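Local coordinates for protein phosphodiesterase (Salpingoeca rosetta, PDB 7CJ3) that binds retinal within a bacteriorhodopsin-like bundle of membrane-spanning helices, the transmembrane domain of a phosphodiesterase, at residues B[49-52]-B[57-60]; B[53-58]-B[123-128]; B[104-109]-B[256-261]. One frame throughout, in Å; residues are numbered along the deposited sequence.

Contact 1: residues B[49-52]-B[57-60]; sequences RRVF and HLQS. With OLC ((2R)-2,3-dihydroxypropyl (9Z)-octadec-9-enoate), chain L; OLC ((2R)-2,3-dihydroxypropyl (9Z)-octadec-9-enoate), chain D.
Phe52 and Leu58 pack across the tight corner where the short helix 45-54 hands over to the membrane-spanning helix 58-81 of a bacteriorhodopsin-like domain. A type I beta turn from Phe55 to Leu58 makes the bend. Across this corner the CA atoms of Phe52 and Leu58 are 6.6 Å apart. No hydrogen bond joins the two segments, and the packing is mainly apolar.

Leu58 offers its CB to the edge of the Phe52 ring, near the ring plane, with CB 3.9 Å from CD1. The two side chains run at about a right angle. Phe52 places its CG opposite the carbonyl carbon (chi1 -72°), and the end of the ring comes closer to helix 58-81 than its own CB does. Val51 adds a looser touch, from CG1 to Leu58 CD1 at 4.5 Å. Leu58 also packs against Phe250, Gln251 and Glu254 of helix 250-277.

The start of helix 58-81 also meets lipid and the second subunit. Gln59 is stretched out beyond CG, and its amide NE2 lies 3.7 Å from C6 of the chain D OLC. His57 packs on Ser60 of the second subunit. The chain L OLC is also hydrogen-bonded to Gln59 of that subunit. At the edge of the His57 imidazole, NE2 shares a hydrogen bond of 2.7 Å with O25 of this OLC.

Contact 2: residues B[53-58]-B[123-128]; sequences AKFSHL and GNPVWL. With OLC ((2R)-2,3-dihydroxypropyl (9Z)-octadec-9-enoate), chain L.
Phe55 and Leu58 reach across to Asn124, Pro125 and Trp127 in two small packing contacts. In the first, Phe55 CE2 comes to 4.1 Å from Pro125 CD. Beside it, Phe55 CZ is 4.0 Å from the side-chain oxygen OD1 of Asn124. The ring and the amide plane stand 78° apart, and both neighbours approach the ring obliquely. In the second, the methyl CD1 of Leu58 points at the rim of the Trp127 indole, near its plane, 4.4 Å from CZ2. No hydrogen bond crosses, and the backbones stay well apart, with the CA atoms of Phe55 and Asn124 at 10.4 Å. The side chains alone span the gap.

Residues nearby in the chain lie over a face of each ring. Lys54 lays its CD 3.6 Å above one face of Phe55, toward the rim. Pro125 does the same for Trp127, with CB 4.0 Å above the indole. Phe55 is the first residue to leave helical geometry after helix 45-54, and it opens the turn that leads into helix 58-81. Its CB points toward segment 123-128. Asn124 turns its CG opposite its carbonyl carbon (chi1 -83°), which brings the amide end nearer to Phe55.

Further out, Phe55 and Asn124 both meet Phe250 at the start of helix 250-277, and Trp127 meets Tyr62 of helix 58-81 edge-to-face. Val126 pairs with Leu117 in the small antiparallel sheet of strands 117-118 and 125-126, and Trp127 holds the N-cap position just before helix 128-149.

Contact 3: residues B[104-109]-B[256-261]; sequences ISYLSM and MNCVAD. With OLC ((2R)-2,3-dihydroxypropyl (9Z)-octadec-9-enoate), chain L.
The buried hydroxyl of Tyr106 is a hydrogen-bond donor to a carboxylate of the retinal pocket, Asp261, between two antiparallel helices of the bacteriorhodopsin-like bundle that are too far apart to pack directly. The axes of helix segments 104-109 and 256-261 come no closer than 13.1 Å, at an angle of 160°. The tyrosine side chain reaches out from one helix and the Asp261 carboxylate meets it from the other. Thr65 of helix 58-81 touches both Tyr106 and Cys258.

The bond from Tyr106 OH to Asp261 OD2 is 2.5 Å long. The oxygen receives it on its anti lone pair, the one away from OD1. The ring and carboxylate planes are turned 64° apart, and the carboxylate carbon CG lies at the ring edge, in plane. Asp261 sends its CG opposite the backbone N (chi1 -156°), which swings the carboxylate toward the tyrosine. The other oxygen, OD1, is hydrogen-bonded to Lys265 NZ. Trp134 NE1 makes a weak bond to OD2, and Glu133 OE1 also lies close to OD2. The Asp261 side chain also touches retinal, at about 3 Å, which places Tyr106 in the second shell, where it probably helps to hold the pocket carboxylate.

Cys258 sits one helical turn before Asp261. Its SG approaches the Tyr106 ring obliquely, 5.3 Å from the centroid, in a sulfur-aromatic contact. Its CB meets C12 of the chain L OLC at 3.5 Å.

Within helix 86-111, Ile104 O accepts two bonds from Ser108. The backbone N and the hydroxyl OG reach it from opposite faces of the carbonyl plane, with OG at 2.8 Å.

Overall arrangement
Contacts 1 and 2 are neighbours, with centres about 6 Å apart, and share His57 and Leu58. Val51 of contact 1 joins them, as its CG1 lies 3.7 Å from Trp127 CH2. Contact 3 lies deeper in the bundle, its centre about 13 Å from the centres of both others. Met109 links it outward: its O is 3.3 Å from Phe52 CZ, and its CE is 3.7 Å from Trp127 CD1. Retinal is touched directly by contact 3, through Asp261, whereas the Trp127 side chain of contact 2 is about 12 Å from it. The chain L OLC runs past all three, with its head group at His57 and its hydrocarbon chain at Cys258 and Val259.

Contact 1: residues B[49-52]-B[57-60]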
loop_
_atom_site.group_PDB
_atom_site.type_symbol
_atom_site.label_atom_id
_atom_site.label_comp_id
_atom_site.label_asym_id
_atom_site.label_seq_id
_atom_site.Cartn_x
_atom_site.Cartn_y
_atom_site.Cartn_z
ATOM N N ARG B 49 -9.538 5.179 -25.268
ATOM C CA ARG B 49 -8.188 5.471 -25.826
ATOM C C ARG B 49 -7.936 6.988 -25.737
ATOM O O ARG B 49 -6.833 7.377 -25.308
ATOM C CB ARG B 49 -8.093 4.900 -27.245
ATOM C CG ARG B 49 -6.769 5.103 -27.965
ATOM C CD ARG B 49 -7.073 5.606 -29.371
ATOM N NE ARG B 49 -5.908 5.703 -30.242
ATOM C CZ ARG B 49 -5.858 6.388 -31.394
ATOM N NH1 ARG B 49 -6.903 7.067 -31.837
ATOM N NH2 ARG B 49 -4.750 6.399 -32.112
ATOM N N ARG B 50 -8.924 7.812 -26.095
ATOM C CA ARG B 50 -8.824 9.301 -26.101
ATOM C C ARG B 50 -8.780 9.846 -24.663
ATOM O O ARG B 50 -8.062 10.852 -24.431
ATOM C CB ARG B 50 -9.944 9.942 -26.924
ATOM C CG ARG B 50 -9.770 9.751 -28.424
ATOM C CD ARG B 50 -9.791 11.050 -29.210
ATOM N NE ARG B 50 -9.580 10.739 -30.619
ATOM C CZ ARG B 50 -10.478 10.169 -31.417
ATOM N NH1 ARG B 50 -11.684 9.866 -30.966
ATOM N NH2 ARG B 50 -10.171 9.909 -32.678
ATOM N N VAL B 51 -9.512 9.219 -23.737
ATOM C CA VAL B 51 -9.556 9.626 -22.302
ATOM C C VAL B 51 -8.170 9.424 -21.709
ATOM O O VAL B 51 -7.660 10.385 -21.070
ATOM C CB VAL B 51 -10.632 8.878 -21.501
ATOM C CG1 VAL B 51 -10.378 8.947 -20.010
ATOM C CG2 VAL B 51 -12.014 9.438 -21.799
ATOM N N PHE B 52 -7.595 8.240 -21.919
ATOM C CA PHE B 52 -6.274 7.841 -21.360
ATOM C C PHE B 52 -5.154 8.567 -22.117
ATOM O O PHE B 52 -4.081 8.692 -21.543
ATOM C CB PHE B 52 -6.127 6.314 -21.337
ATOM C CG PHE B 52 -6.969 5.617 -20.294
ATOM C CD1 PHE B 52 -6.813 5.897 -18.944
ATOM C CD2 PHE B 52 -7.912 4.664 -20.656
ATOM C CE1 PHE B 52 -7.600 5.268 -17.990
ATOM C CE2 PHE B 52 -8.684 4.013 -19.702
ATOM C CZ PHE B 52 -8.535 4.318 -18.370
ATOM N N HIS B 57 -1.757 10.040 -16.763
ATOM C CA HIS B 57 -1.345 9.547 -15.423
ATOM C C HIS B 57 -2.363 8.550 -14.872
ATOM O O HIS B 57 -2.031 7.869 -13.876
ATOM C CB HIS B 57 -1.042 10.729 -14.491
ATOM C CG HIS B 57 -0.124 11.727 -15.114
ATOM N ND1 HIS B 57 1.161 11.400 -15.558
ATOM C CD2 HIS B 57 -0.354 13.000 -15.503
ATOM C CE1 HIS B 57 1.704 12.450 -16.147
ATOM N NE2 HIS B 57 0.810 13.457 -16.099
ATOM N N LEU B 58 -3.521 8.419 -15.532
ATOM C CA LEU B 58 -4.707 7.697 -14.990
ATOM C C LEU B 58 -4.409 6.195 -14.852
ATOM O O LEU B 58 -4.743 5.638 -13.787
ATOM C CB LEU B 58 -5.935 8.016 -15.846
ATOM C CG LEU B 58 -6.490 9.430 -15.661
ATOM C CD1 LEU B 58 -7.821 9.621 -16.377
ATOM C CD2 LEU B 58 -6.682 9.733 -14.201
ATOM N N GLN B 59 -3.753 5.566 -15.828
ATOM C CA GLN B 59 -3.442 4.103 -15.791
ATOM C C GLN B 59 -2.507 3.847 -14.597
ATOM O O GLN B 59 -2.731 2.896 -13.816
ATOM C CB GLN B 59 -2.888 3.692 -17.171
ATOM C CG GLN B 59 -2.516 2.230 -17.366
ATOM C CD GLN B 59 -1.953 2.032 -18.760
ATOM O OE1 GLN B 59 -1.966 2.960 -19.589
ATOM N NE2 GLN B 59 -1.475 0.819 -19.017
ATOM N N SER B 60 -1.522 4.712 -14.401
ATOM C CA SER B 60 -0.532 4.597 -13.305
ATOM C C SER B 60 -1.250 4.633 -11.973
ATOM O O SER B 60 -0.930 3.810 -11.121
ATOM C CB SER B 60 0.452 5.725 -13.376
ATOM O OG SER B 60 1.313 5.588 -14.500
HETATM C C18 OLC L . -1.388 3.985 -0.884
HETATM C C10 OLC L . -2.005 8.922 -6.606
HETATM C C9 OLC L . -1.198 9.886 -6.125
HETATM C C17 OLC L . -2.146 3.768 -2.191
HETATM C C11 OLC L . -1.591 7.488 -6.832
HETATM C C8 OLC L . 0.224 9.532 -5.760
HETATM C C24 OLC L . 3.056 15.960 -15.319
HETATM C C16 OLC L . -1.139 3.674 -3.275
HETATM C C12 OLC L . -2.650 6.696 -6.169
HETATM C C7 OLC L . 0.888 10.693 -5.092
HETATM C C15 OLC L . -0.535 5.060 -3.500
HETATM C C13 OLC L . -2.095 5.535 -5.410
HETATM C C6 OLC L . 0.866 11.910 -6.007
HETATM C C14 OLC L . -1.461 6.081 -4.162
HETATM C C5 OLC L . 1.559 11.784 -7.341
HETATM C C4 OLC L . 0.603 12.289 -8.381
HETATM C C3 OLC L . 1.317 12.394 -9.724
HETATM C C2 OLC L . 2.332 13.518 -9.765
HETATM C C21 OLC L . 2.798 15.786 -12.907
HETATM C C1 OLC L . 2.017 14.361 -10.969
HETATM C C22 OLC L . 3.087 14.957 -14.141
HETATM O O19 OLC L . 0.836 14.489 -11.285
HETATM O O25 OLC L . 2.760 15.328 -16.581
HETATM O O23 OLC L . 4.337 14.189 -13.985
HETATM O O20 OLC L . 3.090 14.996 -11.750
HETATM C C18 OLC D . 1.960 -0.664 -3.712
HETATM C C10 OLC D . 1.880 0.740 -11.960
HETATM C C9 OLC D . 1.392 -0.174 -12.811
HETATM C C17 OLC D . 2.365 0.624 -4.378
HETATM C C11 OLC D . 2.745 0.431 -10.756
HETATM C C8 OLC D . 0.587 0.359 -13.987
HETATM C C16 OLC D . 2.487 0.457 -5.882
HETATM C C12 OLC D . 3.664 1.625 -10.394
HETATM C C7 OLC D . 1.458 1.296 -14.868
HETATM C C15 OLC D . 3.576 1.331 -6.483
HETATM C C13 OLC D . 3.556 2.056 -8.939
HETATM C C6 OLC D . 1.014 1.395 -16.343
HETATM C C14 OLC D . 3.873 0.980 -7.918
HETATM C C5 OLC D . 1.392 2.705 -17.067
#

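Contact 2: residues B[53-58]-B[123-128]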
loop_
_atom_site.group_PDB
_atom_site.type_symbol
_atom_site.label_atom_id
_atom_site.label_comp_id
_atom_site.label_asym_id
_atom_site.label_seq_id
_atom_site.Cartn_x
_atom_site.Cartn_y
_atom_site.Cartn_z
ATOM N N ALA B 53 -5.401 9.067 -23.330
ATOM C CA ALA B 53 -4.441 9.884 -24.109
ATOM C C ALA B 53 -4.471 11.348 -23.640
ATOM O O ALA B 53 -3.411 11.990 -23.639
ATOM C CB ALA B 53 -4.730 9.777 -25.582
ATOM N N LYS B 54 -5.635 11.879 -23.261
ATOM C CA LYS B 54 -5.767 13.278 -22.768
ATOM C C LYS B 54 -5.228 13.350 -21.331
ATOM O O LYS B 54 -4.792 14.446 -20.897
ATOM C CB LYS B 54 -7.234 13.713 -22.863
ATOM C CG LYS B 54 -7.539 15.161 -22.486
ATOM C CD LYS B 54 -9.000 15.447 -22.194
ATOM C CE LYS B 54 -9.280 16.937 -22.086
ATOM N NZ LYS B 54 -9.305 17.631 -23.410
ATOM N N PHE B 55 -5.287 12.223 -20.611
ATOM C CA PHE B 55 -5.018 12.110 -19.154
ATOM C C PHE B 55 -4.072 10.929 -18.944
ATOM O O PHE B 55 -4.547 9.801 -18.692
ATOM C CB PHE B 55 -6.327 11.888 -18.398
ATOM C CG PHE B 55 -7.378 12.973 -18.519
ATOM C CD1 PHE B 55 -7.050 14.314 -18.368
ATOM C CD2 PHE B 55 -8.713 12.646 -18.718
ATOM C CE1 PHE B 55 -8.024 15.297 -18.433
ATOM C CE2 PHE B 55 -9.688 13.633 -18.780
ATOM C CZ PHE B 55 -9.342 14.957 -18.636
ATOM N N SER B 56 -2.762 11.174 -19.074
ATOM C CA SER B 56 -1.723 10.129 -19.231
ATOM C C SER B 56 -1.343 9.489 -17.896
ATOM O O SER B 56 -0.662 8.464 -17.929
ATOM C CB SER B 56 -0.515 10.746 -19.841
ATOM O OG SER B 56 -0.815 12.082 -20.098
ATOM N N HIS B 57 -1.757 10.040 -16.763
ATOM C CA HIS B 57 -1.345 9.547 -15.423
ATOM C C HIS B 57 -2.363 8.550 -14.872
ATOM O O HIS B 57 -2.031 7.869 -13.876
ATOM C CB HIS B 57 -1.042 10.729 -14.491
ATOM C CG HIS B 57 -0.124 11.727 -15.114
ATOM N ND1 HIS B 57 1.161 11.400 -15.558
ATOM C CD2 HIS B 57 -0.354 13.000 -15.503
ATOM C CE1 HIS B 57 1.704 12.450 -16.147
ATOM N NE2 HIS B 57 0.810 13.457 -16.099
ATOM N N LEU B 58 -3.521 8.419 -15.532
ATOM C CA LEU B 58 -4.707 7.697 -14.990
ATOM C C LEU B 58 -4.409 6.195 -14.852
ATOM O O LEU B 58 -4.743 5.638 -13.787
ATOM C CB LEU B 58 -5.935 8.016 -15.846
ATOM C CG LEU B 58 -6.490 9.430 -15.661
ATOM C CD1 LEU B 58 -7.821 9.621 -16.377
ATOM C CD2 LEU B 58 -6.682 9.733 -14.201
ATOM N N GLY B 123 -17.563 17.761 -19.009
ATOM C CA GLY B 123 -17.403 16.681 -19.992
ATOM C C GLY B 123 -16.264 15.744 -19.604
ATOM O O GLY B 123 -15.653 15.135 -20.509
ATOM N N ASN B 124 -15.995 15.643 -18.297
ATOM C CA ASN B 124 -15.013 14.722 -17.673
ATOM C C ASN B 124 -15.666 13.356 -17.585
ATOM O O ASN B 124 -16.886 13.253 -17.556
ATOM C CB ASN B 124 -14.571 15.197 -16.277
ATOM C CG ASN B 124 -13.463 16.237 -16.304
ATOM O OD1 ASN B 124 -12.846 16.464 -17.334
ATOM N ND2 ASN B 124 -13.202 16.874 -15.182
ATOM N N PRO B 125 -14.877 12.261 -17.543
ATOM C CA PRO B 125 -15.463 10.919 -17.420
ATOM C C PRO B 125 -15.977 10.598 -16.006
ATOM O O PRO B 125 -15.366 10.974 -15.039
ATOM C CB PRO B 125 -14.329 9.972 -17.840
ATOM C CG PRO B 125 -13.040 10.788 -17.725
ATOM C CD PRO B 125 -13.411 12.259 -17.669
ATOM N N VAL B 126 -17.104 9.901 -15.936
ATOM C CA VAL B 126 -17.742 9.380 -14.705
ATOM C C VAL B 126 -17.541 7.862 -14.699
ATOM O O VAL B 126 -18.210 7.155 -15.466
ATOM C CB VAL B 126 -19.238 9.743 -14.684
ATOM C CG1 VAL B 126 -19.896 9.421 -13.345
ATOM C CG2 VAL B 126 -19.451 11.191 -15.054
ATOM N N TRP B 127 -16.632 7.375 -13.859
ATOM C CA TRP B 127 -16.237 5.949 -13.805
ATOM C C TRP B 127 -17.304 5.190 -13.021
ATOM O O TRP B 127 -17.293 5.278 -11.744
ATOM C CB TRP B 127 -14.874 5.809 -13.153
ATOM C CG TRP B 127 -13.751 6.515 -13.848
ATOM C CD1 TRP B 127 -12.847 7.364 -13.269
ATOM C CD2 TRP B 127 -13.334 6.373 -15.218
ATOM N NE1 TRP B 127 -11.911 7.764 -14.183
ATOM C CE2 TRP B 127 -12.190 7.186 -15.389
ATOM C CE3 TRP B 127 -13.795 5.632 -16.312
ATOM C CZ2 TRP B 127 -11.520 7.290 -16.612
ATOM C CZ3 TRP B 127 -13.136 5.751 -17.520
ATOM C CH2 TRP B 127 -12.004 6.550 -17.669
ATOM N N LEU B 128 -18.169 4.452 -13.740
ATOM C CA LEU B 128 -19.284 3.673 -13.140
ATOM C C LEU B 128 -18.723 2.497 -12.322
ATOM O O LEU B 128 -19.386 2.021 -11.361
ATOM C CB LEU B 128 -20.162 3.206 -14.298
ATOM C CG LEU B 128 -20.957 4.330 -14.980
ATOM C CD1 LEU B 128 -21.449 3.912 -16.368
ATOM C CD2 LEU B 128 -22.126 4.760 -14.096
HETATM C C18 OLC L . -1.388 3.985 -0.884
HETATM C C10 OLC L . -2.005 8.922 -6.606
HETATM C C9 OLC L . -1.198 9.886 -6.125
HETATM C C17 OLC L . -2.146 3.768 -2.191
HETATM C C11 OLC L . -1.591 7.488 -6.832
HETATM C C8 OLC L . 0.224 9.532 -5.760
HETATM C C24 OLC L . 3.056 15.960 -15.319
HETATM C C16 OLC L . -1.139 3.674 -3.275
HETATM C C12 OLC L . -2.650 6.696 -6.169
HETATM C C7 OLC L . 0.888 10.693 -5.092
HETATM C C15 OLC L . -0.535 5.060 -3.500
HETATM C C13 OLC L . -2.095 5.535 -5.410
HETATM C C6 OLC L . 0.866 11.910 -6.007
HETATM C C14 OLC L . -1.461 6.081 -4.162
HETATM C C5 OLC L . 1.559 11.784 -7.341
HETATM C C4 OLC L . 0.603 12.289 -8.381
HETATM C C3 OLC L . 1.317 12.394 -9.724
HETATM C C2 OLC L . 2.332 13.518 -9.765
HETATM C C21 OLC L . 2.798 15.786 -12.907
HETATM C C1 OLC L . 2.017 14.361 -10.969
HETATM C C22 OLC L . 3.087 14.957 -14.141
HETATM O O19 OLC L . 0.836 14.489 -11.285
HETATM O O25 OLC L . 2.760 15.328 -16.581
HETATM O O23 OLC L . 4.337 14.189 -13.985
HETATM O O20 OLC L . 3.090 14.996 -11.750
#

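Contact 3: residues B[104-109]-B[256-261]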
loop_
_atom_site.group_PDB
_atom_site.type_symbol
_atom_site.label_atom_id
_atom_site.label_comp_id
_atom_site.label_asym_id
_atom_site.label_seq_id
_atom_site.Cartn_x
_atom_site.Cartn_y
_atom_site.Cartn_z
ATOM N N ILE B 104 -9.594 -5.502 -7.561
ATOM C CA ILE B 104 -9.953 -5.905 -8.954
ATOM C C ILE B 104 -10.687 -4.768 -9.671
ATOM O O ILE B 104 -10.520 -4.700 -10.914
ATOM C CB ILE B 104 -10.739 -7.222 -9.032
ATOM C CG1 ILE B 104 -12.053 -7.158 -8.244
ATOM C CG2 ILE B 104 -9.859 -8.374 -8.590
ATOM C CD1 ILE B 104 -12.854 -8.471 -8.206
ATOM N N SER B 105 -11.459 -3.920 -8.966
ATOM C CA SER B 105 -12.155 -2.796 -9.646
ATOM C C SER B 105 -11.065 -1.883 -10.208
ATOM O O SER B 105 -11.149 -1.472 -11.385
ATOM C CB SER B 105 -13.148 -2.060 -8.788
ATOM O OG SER B 105 -13.570 -2.867 -7.699
ATOM N N TYR B 106 -10.033 -1.620 -9.417
ATOM C CA TYR B 106 -8.966 -0.681 -9.845
ATOM C C TYR B 106 -8.128 -1.334 -10.953
ATOM O O TYR B 106 -7.805 -0.603 -11.905
ATOM C CB TYR B 106 -8.203 -0.179 -8.617
ATOM C CG TYR B 106 -8.871 0.993 -7.940
ATOM C CD1 TYR B 106 -8.869 2.250 -8.526
ATOM C CD2 TYR B 106 -9.488 0.857 -6.703
ATOM C CE1 TYR B 106 -9.462 3.341 -7.903
ATOM C CE2 TYR B 106 -10.090 1.941 -6.069
ATOM C CZ TYR B 106 -10.077 3.200 -6.664
ATOM O OH TYR B 106 -10.689 4.266 -6.046
ATOM N N LEU B 107 -7.842 -2.646 -10.874
ATOM C CA LEU B 107 -7.111 -3.396 -11.939
ATOM C C LEU B 107 -7.853 -3.217 -13.265
ATOM O O LEU B 107 -7.189 -2.937 -14.271
ATOM C CB LEU B 107 -7.002 -4.887 -11.582
ATOM C CG LEU B 107 -6.336 -5.779 -12.640
ATOM C CD1 LEU B 107 -4.971 -5.271 -13.050
ATOM C CD2 LEU B 107 -6.147 -7.196 -12.142
ATOM N N SER B 108 -9.179 -3.373 -13.224
ATOM C CA SER B 108 -10.137 -3.241 -14.356
ATOM C C SER B 108 -10.004 -1.871 -15.031
ATOM O O SER B 108 -9.810 -1.801 -16.265
ATOM C CB SER B 108 -11.533 -3.496 -13.829
ATOM O OG SER B 108 -11.669 -4.843 -13.422
ATOM N N MET B 109 -10.068 -0.812 -14.224
ATOM C CA MET B 109 -9.981 0.602 -14.661
ATOM C C MET B 109 -8.659 0.888 -15.384
ATOM O O MET B 109 -8.694 1.593 -16.429
ATOM C CB MET B 109 -10.195 1.521 -13.458
ATOM C CG MET B 109 -11.694 1.518 -13.023
ATOM S SD MET B 109 -12.080 2.512 -11.596
ATOM C CE MET B 109 -11.531 4.124 -12.108
ATOM N N MET B 256 -6.440 12.165 -5.674
ATOM C CA MET B 256 -6.971 12.318 -4.298
ATOM C C MET B 256 -7.955 11.171 -4.031
ATOM O O MET B 256 -7.918 10.614 -2.919
ATOM C CB MET B 256 -7.634 13.685 -4.118
ATOM C CG MET B 256 -6.633 14.833 -4.221
ATOM S SD MET B 256 -7.344 16.526 -4.200
ATOM C CE MET B 256 -8.428 16.460 -2.773
ATOM N N ASN B 257 -8.750 10.772 -5.040
ATOM C CA ASN B 257 -9.779 9.716 -4.880
ATOM C C ASN B 257 -9.105 8.384 -4.544
ATOM O O ASN B 257 -9.538 7.738 -3.563
ATOM C CB ASN B 257 -10.657 9.603 -6.115
ATOM C CG ASN B 257 -11.771 10.622 -6.127
ATOM O OD1 ASN B 257 -12.440 10.848 -5.119
ATOM N ND2 ASN B 257 -12.008 11.205 -7.288
ATOM N N CYS B 258 -8.067 8.030 -5.312
ATOM C CA CYS B 258 -7.261 6.787 -5.166
ATOM C C CYS B 258 -6.668 6.693 -3.757
ATOM O O CYS B 258 -6.843 5.620 -3.114
ATOM C CB CYS B 258 -6.137 6.733 -6.189
ATOM S SG CYS B 258 -6.766 6.652 -7.884
ATOM N N VAL B 259 -6.034 7.784 -3.304
ATOM C CA VAL B 259 -5.401 7.889 -1.958
ATOM C C VAL B 259 -6.478 7.761 -0.867
ATOM O O VAL B 259 -6.252 7.015 0.095
ATOM C CB VAL B 259 -4.582 9.194 -1.821
ATOM C CG1 VAL B 259 -3.885 9.291 -0.458
ATOM C CG2 VAL B 259 -3.551 9.336 -2.941
ATOM N N ALA B 260 -7.605 8.465 -1.020
ATOM C CA ALA B 260 -8.797 8.429 -0.131
ATOM C C ALA B 260 -9.373 7.016 -0.055
ATOM O O ALA B 260 -9.579 6.486 1.075
ATOM C CB ALA B 260 -9.852 9.370 -0.663
ATOM N N ASP B 261 -9.657 6.428 -1.220
ATOM C CA ASP B 261 -10.255 5.072 -1.278
ATOM C C ASP B 261 -9.396 4.125 -0.434
ATOM O O ASP B 261 -9.926 3.508 0.500
ATOM C CB ASP B 261 -10.372 4.569 -2.710
ATOM C CG ASP B 261 -11.451 3.514 -2.879
ATOM O OD1 ASP B 261 -11.942 2.999 -1.856
ATOM O OD2 ASP B 261 -11.817 3.232 -4.030
HETATM C C18 OLC L . -1.388 3.985 -0.884
HETATM C C10 OLC L . -2.005 8.922 -6.606
HETATM C C9 OLC L . -1.198 9.886 -6.125
HETATM C C17 OLC L . -2.146 3.768 -2.191
HETATM C C11 OLC L . -1.591 7.488 -6.832
HETATM C C8 OLC L . 0.224 9.532 -5.760
HETATM C C24 OLC L . 3.056 15.960 -15.319
HETATM C C16 OLC L . -1.139 3.674 -3.275
HETATM C C12 OLC L . -2.650 6.696 -6.169
HETATM C C7 OLC L . 0.888 10.693 -5.092
HETATM C C15 OLC L . -0.535 5.060 -3.500
HETATM C C13 OLC L . -2.095 5.535 -5.410
HETATM C C6 OLC L . 0.866 11.910 -6.007
HETATM C C14 OLC L . -1.461 6.081 -4.162
HETATM C C5 OLC L . 1.559 11.784 -7.341
HETATM C C4 OLC L . 0.603 12.289 -8.381
HETATM C C3 OLC L . 1.317 12.394 -9.724
HETATM C C2 OLC L . 2.332 13.518 -9.765
HETATM C C21 OLC L . 2.798 15.786 -12.907
HETATM C C1 OLC L . 2.017 14.361 -10.969
HETATM C C22 OLC L . 3.087 14.957 -14.141
HETATM O O19 OLC L . 0.836 14.489 -11.285
HETATM O O25 OLC L . 2.760 15.328 -16.581
HETATM O O23 OLC L . 4.337 14.189 -13.985
HETATM O O20 OLC L . 3.090 14.996 -11.750
#